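Local coordinates for protein K5 lyase (Enterobacteria phage k1-5, PDB 2X3H) that cleaves the glycosaminoglycan-like K5 capsular polysaccharide by an eliminative lyase reaction, probably as a trimeric tail spike of the phage, at residues 207-212 with 287-292; 308-311 with 317-320. All coordinates share one frame; numbering follows the deposited sequence.

Contact 1: 207-212 with 287-292; sequences SGYATN and NPKYAA
With CG anti to the backbone N (chi1 177°), the ring of Tyr-209 is carried out of its loop toward Lys-289, whose side chain leaves its own backbone toward the tyrosine and then folds, with bends at chi2 (85°) and chi4 (50°). The bends let one flexible chain follow one flat ring. Near its root the lysine meets the phenol oxygen, Tyr-209 OH lying 3.4 Å from Lys-289 CB and 3.7 Å from Lys-289 CG; farther along, the methylenes climb onto a ring face. The two side chains thus run alongside each other with opposite headings. Lys-289 CE ends over that face, 4.1 Å from the centroid of the Tyr-209 ring and displaced toward its rim, a CH-pi contact made by the methylene next to the ammonium group. Lys-289 NZ is 5.2 Å from the same centroid, so any cation-pi attraction is weak at most.

The pair joins loops that follow strands 198-206 and 279-286, which lie several turns apart in a parallel beta-helix. Between them comes the region of Gln-262: it touches Tyr-209 and takes a hydrogen bond from the backbone of Asn-212, while neighbouring Cys-261 is bonded to the backbone of Lys-289. The ammonium group also has a long, weak ion pair with Asp-314.

Surface loops of a solenoid can in this way meet across intervening turns through a single pair of side chains. Here the attraction is mainly dispersion, helped by the polarised C-H bonds of CE, and it asks for little precise alignment. The charge, carried beyond the methylene that covers the ring, probably adds only a modest electrostatic term, consistent with a small contact at the protein surface.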
loop_
_atom_site.group_PDB
_atom_site.type_symbol
_atom_site.label_atom_id
_atom_site.label_comp_id
_atom_site.label_asym_id
_atom_site.label_seq_id
_atom_site.Cartn_x
_atom_site.Cartn_y
_atom_site.Cartn_z
ATOM N N SER A 207 8.282 22.911 -21.778
ATOM C CA SER A 207 7.376 23.932 -22.322
ATOM C C SER A 207 7.022 23.629 -23.775
ATOM O O SER A 207 7.754 22.912 -24.467
ATOM C CB SER A 207 7.933 25.355 -22.158
ATOM O OG SER A 207 9.028 25.586 -23.026
ATOM N N GLY A 208 5.877 24.147 -24.218
ATOM C CA GLY A 208 5.360 23.831 -25.544
ATOM C C GLY A 208 4.575 22.526 -25.571
ATOM O O GLY A 208 4.610 21.783 -26.551
ATOM N N TYR A 209 3.855 22.258 -24.489
ATOM C CA TYR A 209 2.995 21.087 -24.417
ATOM C C TYR A 209 2.051 21.018 -25.619
ATOM O O TYR A 209 1.488 22.031 -26.043
ATOM C CB TYR A 209 2.152 21.133 -23.133
ATOM C CG TYR A 209 1.177 19.987 -23.021
ATOM C CD1 TYR A 209 -0.065 20.033 -23.650
ATOM C CD2 TYR A 209 1.498 18.856 -22.284
ATOM C CE1 TYR A 209 -0.958 18.964 -23.563
ATOM C CE2 TYR A 209 0.620 17.786 -22.182
ATOM C CZ TYR A 209 -0.601 17.845 -22.817
ATOM O OH TYR A 209 -1.456 16.776 -22.703
ATOM N N ALA A 210 1.897 19.823 -26.168
ATOM C CA ALA A 210 0.838 19.544 -27.132
ATOM C C ALA A 210 0.429 18.096 -26.954
ATOM O O ALA A 210 1.285 17.235 -26.698
ATOM C CB ALA A 210 1.314 19.791 -28.570
ATOM N N THR A 211 -0.870 17.837 -27.058
ATOM C CA THR A 211 -1.412 16.480 -26.958
ATOM C C THR A 211 -0.670 15.512 -27.875
ATOM O O THR A 211 -0.496 15.790 -29.070
ATOM C CB THR A 211 -2.925 16.437 -27.299
ATOM O OG1 THR A 211 -3.616 17.481 -26.598
ATOM C CG2 THR A 211 -3.521 15.083 -26.915
ATOM N N ASN A 212 -0.227 14.395 -27.299
ATOM C CA ASN A 212 0.406 13.286 -28.019
ATOM C C ASN A 212 1.823 13.577 -28.514
ATOM O O ASN A 212 2.408 12.758 -29.232
ATOM C CB ASN A 212 -0.465 12.779 -29.185
ATOM C CG ASN A 212 -1.821 12.251 -28.733
ATOM O OD1 ASN A 212 -1.964 11.702 -27.640
ATOM N ND2 ASN A 212 -2.832 12.410 -29.592
ATOM N N ASN A 287 -3.344 17.076 -11.836
ATOM C CA ASN A 287 -4.044 17.567 -13.020
ATOM C C ASN A 287 -3.432 17.172 -14.367
ATOM O O ASN A 287 -3.077 18.017 -15.197
ATOM C CB ASN A 287 -4.298 19.073 -12.891
ATOM C CG ASN A 287 -5.323 19.359 -11.827
ATOM O OD1 ASN A 287 -6.519 19.313 -12.102
ATOM N ND2 ASN A 287 -4.873 19.531 -10.580
ATOM N N PRO A 288 -3.375 15.863 -14.613
ATOM C CA PRO A 288 -2.914 15.419 -15.908
ATOM C C PRO A 288 -4.012 15.707 -16.925
ATOM O O PRO A 288 -5.144 16.076 -16.551
ATOM C CB PRO A 288 -2.739 13.911 -15.712
ATOM C CG PRO A 288 -3.788 13.549 -14.688
ATOM C CD PRO A 288 -3.837 14.753 -13.754
ATOM N N LYS A 289 -3.689 15.536 -18.201
ATOM C CA LYS A 289 -4.639 15.844 -19.265
ATOM C C LYS A 289 -5.330 14.609 -19.830
ATOM O O LYS A 289 -6.256 14.737 -20.628
ATOM C CB LYS A 289 -3.960 16.620 -20.395
ATOM C CG LYS A 289 -3.780 18.107 -20.120
ATOM C CD LYS A 289 -2.519 18.399 -19.346
ATOM C CE LYS A 289 -2.015 19.808 -19.636
ATOM N NZ LYS A 289 -3.074 20.842 -19.503
ATOM N N TYR A 290 -4.893 13.415 -19.418
ATOM C CA TYR A 290 -5.545 12.185 -19.883
ATOM C C TYR A 290 -5.622 11.087 -18.838
ATOM O O TYR A 290 -6.699 10.552 -18.588
ATOM C CB TYR A 290 -4.878 11.649 -21.155
ATOM C CG TYR A 290 -5.661 10.515 -21.787
ATOM C CD1 TYR A 290 -6.720 10.772 -22.652
ATOM C CD2 TYR A 290 -5.371 9.182 -21.486
ATOM C CE1 TYR A 290 -7.449 9.736 -23.222
ATOM C CE2 TYR A 290 -6.085 8.143 -22.056
ATOM C CZ TYR A 290 -7.127 8.426 -22.925
ATOM O OH TYR A 290 -7.852 7.403 -23.509
ATOM N N ALA A 291 -4.486 10.740 -18.229
ATOM C CA ALA A 291 -4.486 9.677 -17.215
ATOM C C ALA A 291 -3.347 9.848 -16.227
ATOM O O ALA A 291 -2.296 10.400 -16.570
ATOM C CB ALA A 291 -4.391 8.329 -17.876
ATOM N N ALA A 292 -3.545 9.380 -14.997
ATOM C CA ALA A 292 -2.429 9.335 -14.051
ATOM C C ALA A 292 -1.426 8.264 -14.471
ATOM O O ALA A 292 -0.225 8.532 -14.584
ATOM C CB ALA A 292 -2.918 9.080 -12.620
#

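Contact 2: 308-311 with 317-320; sequences VDYS and QAHG
Tyr-310 and Ala-318 meet face to methyl: Ala-318 CB sits over the centre of the phenol ring, 3.4 Å from its centroid and 4° off the normal, a close and almost perfectly centred CH-pi contact. The same ring is engaged at its edge, where the carbonyl oxygen of His-319 lies in the ring plane and accepts a hydrogen bond of 2.6 Å from Tyr-310 OH. The donor comes from slightly outside the carbonyl plane, at a C=O...O angle of 130°. One aromatic side chain therefore meets two successive residues, using its face for a methyl group and its hydroxyl for a backbone oxygen. With CG anti to the carbonyl carbon (chi1 -81°), the ring reaches across to strand 317-319. Two residues earlier, Val-308 CG1 packs 4.3 Å from Gly-320 CA, where the chain turns a corner.

The imidazole of His-319 starts away from the tyrosine and finds its partners beyond: ND1 bonds to the carbonyl of Tyr-290 and NE2 to Arg-354. Where the chain leaves strand 302-309, an Asx turn closes from Ser-311 N to Asp-309 OD1 (3.0 Å), and Ser-311 OG donates to the syn lone pair of Asp-309 OD2. Tyr-250 of the second subunit also bonds to Asp-309 OD2, tying this turn to the trimer.

The contact illustrates how a short loop between two faces of a beta-helix can be bridged by one buried aromatic side chain. The bond at the hydroxyl and the methyl over one face together probably restrict the ring's movement, while a buried carbonyl gains a partner that should help to offset its loss of solvent.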
loop_
_atom_site.group_PDB
_atom_site.type_symbol
_atom_site.label_atom_id
_atom_site.label_comp_id
_atom_site.label_asym_id
_atom_site.label_seq_id
_atom_site.Cartn_x
_atom_site.Cartn_y
_atom_site.Cartn_z
ATOM N N VAL A 308 -4.869 11.175 -7.826
ATOM C CA VAL A 308 -5.061 11.995 -9.025
ATOM C C VAL A 308 -6.164 13.027 -8.818
ATOM O O VAL A 308 -7.234 12.709 -8.306
ATOM C CB VAL A 308 -5.253 11.127 -10.306
ATOM C CG1 VAL A 308 -6.381 10.158 -10.145
ATOM C CG2 VAL A 308 -5.437 11.995 -11.565
ATOM N N ASP A 309 -5.865 14.280 -9.163
ATOM C CA ASP A 309 -6.844 15.369 -9.108
ATOM C C ASP A 309 -7.019 15.960 -10.495
ATOM O O ASP A 309 -6.035 16.148 -11.203
ATOM C CB ASP A 309 -6.370 16.467 -8.167
ATOM C CG ASP A 309 -7.298 17.681 -8.167
ATOM O OD1 ASP A 309 -8.527 17.480 -8.166
ATOM O OD2 ASP A 309 -6.793 18.830 -8.158
ATOM N N TYR A 310 -8.264 16.240 -10.870
ATOM C CA TYR A 310 -8.573 16.884 -12.156
ATOM C C TYR A 310 -9.225 18.275 -12.000
ATOM O O TYR A 310 -9.666 18.860 -12.993
ATOM C CB TYR A 310 -9.504 15.982 -12.985
ATOM C CG TYR A 310 -8.768 14.876 -13.717
ATOM C CD1 TYR A 310 -8.137 15.123 -14.925
ATOM C CD2 TYR A 310 -8.674 13.593 -13.182
ATOM C CE1 TYR A 310 -7.445 14.124 -15.596
ATOM C CE2 TYR A 310 -7.998 12.590 -13.848
ATOM C CZ TYR A 310 -7.371 12.862 -15.055
ATOM O OH TYR A 310 -6.675 11.882 -15.752
ATOM N N SER A 311 -9.289 18.784 -10.772
ATOM C CA SER A 311 -10.056 20.016 -10.477
ATOM C C SER A 311 -9.654 21.238 -11.300
ATOM O O SER A 311 -10.473 22.139 -11.495
ATOM C CB SER A 311 -9.989 20.362 -8.991
ATOM O OG SER A 311 -8.683 20.753 -8.626
ATOM N N GLN A 317 -11.356 13.907 -21.342
ATOM C CA GLN A 317 -11.585 12.534 -20.900
ATOM C C GLN A 317 -10.607 12.219 -19.778
ATOM O O GLN A 317 -9.441 11.905 -20.021
ATOM C CB GLN A 317 -11.374 11.562 -22.058
ATOM C CG GLN A 317 -12.349 11.732 -23.213
ATOM C CD GLN A 317 -11.926 10.941 -24.443
ATOM O OE1 GLN A 317 -10.733 10.807 -24.732
ATOM N NE2 GLN A 317 -12.904 10.438 -25.193
ATOM N N ALA A 318 -11.093 12.311 -18.544
ATOM C CA ALA A 318 -10.251 12.143 -17.367
ATOM C C ALA A 318 -10.194 10.676 -16.962
ATOM O O ALA A 318 -11.235 10.036 -16.813
ATOM C CB ALA A 318 -10.781 12.995 -16.212
ATOM N N HIS A 319 -8.978 10.156 -16.802
ATOM C CA HIS A 319 -8.770 8.754 -16.380
ATOM C C HIS A 319 -7.885 8.648 -15.139
ATOM O O HIS A 319 -6.966 9.445 -14.949
ATOM C CB HIS A 319 -8.082 7.933 -17.480
ATOM C CG HIS A 319 -8.854 7.828 -18.755
ATOM N ND1 HIS A 319 -8.891 8.837 -19.697
ATOM C CD2 HIS A 319 -9.587 6.809 -19.263
ATOM C CE1 HIS A 319 -9.606 8.437 -20.738
ATOM N NE2 HIS A 319 -10.054 7.217 -20.490
ATOM N N GLY A 320 -8.139 7.617 -14.324
ATOM C CA GLY A 320 -7.269 7.297 -13.198
ATOM C C GLY A 320 -6.139 6.425 -13.730
ATOM O O GLY A 320 -5.040 6.929 -14.019
#

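In the fold
The two contacts, centred about 11 Å apart, lie on the same beta-helix, with segments 287-292 and 308-320 on successive turns and 207-212 three turns before 287-292. Contact 1 is a surface meeting of two loops far apart in sequence, small and without a directed bond. Contact 2 is buried and local, bridging a short loop between strands 302-309 and 317-319, and adds a hydrogen bond to apolar contact. Segment 287-292 connects them: Tyr-290 O, the partner of His-319, also lies 3.1 Å from Tyr-310 OH, the hydroxyl that donates to His-319 O. Tyrosine against an aliphatic group thus recurs, held mainly by dispersion at the surface and with one hydrogen bond added where it is buried.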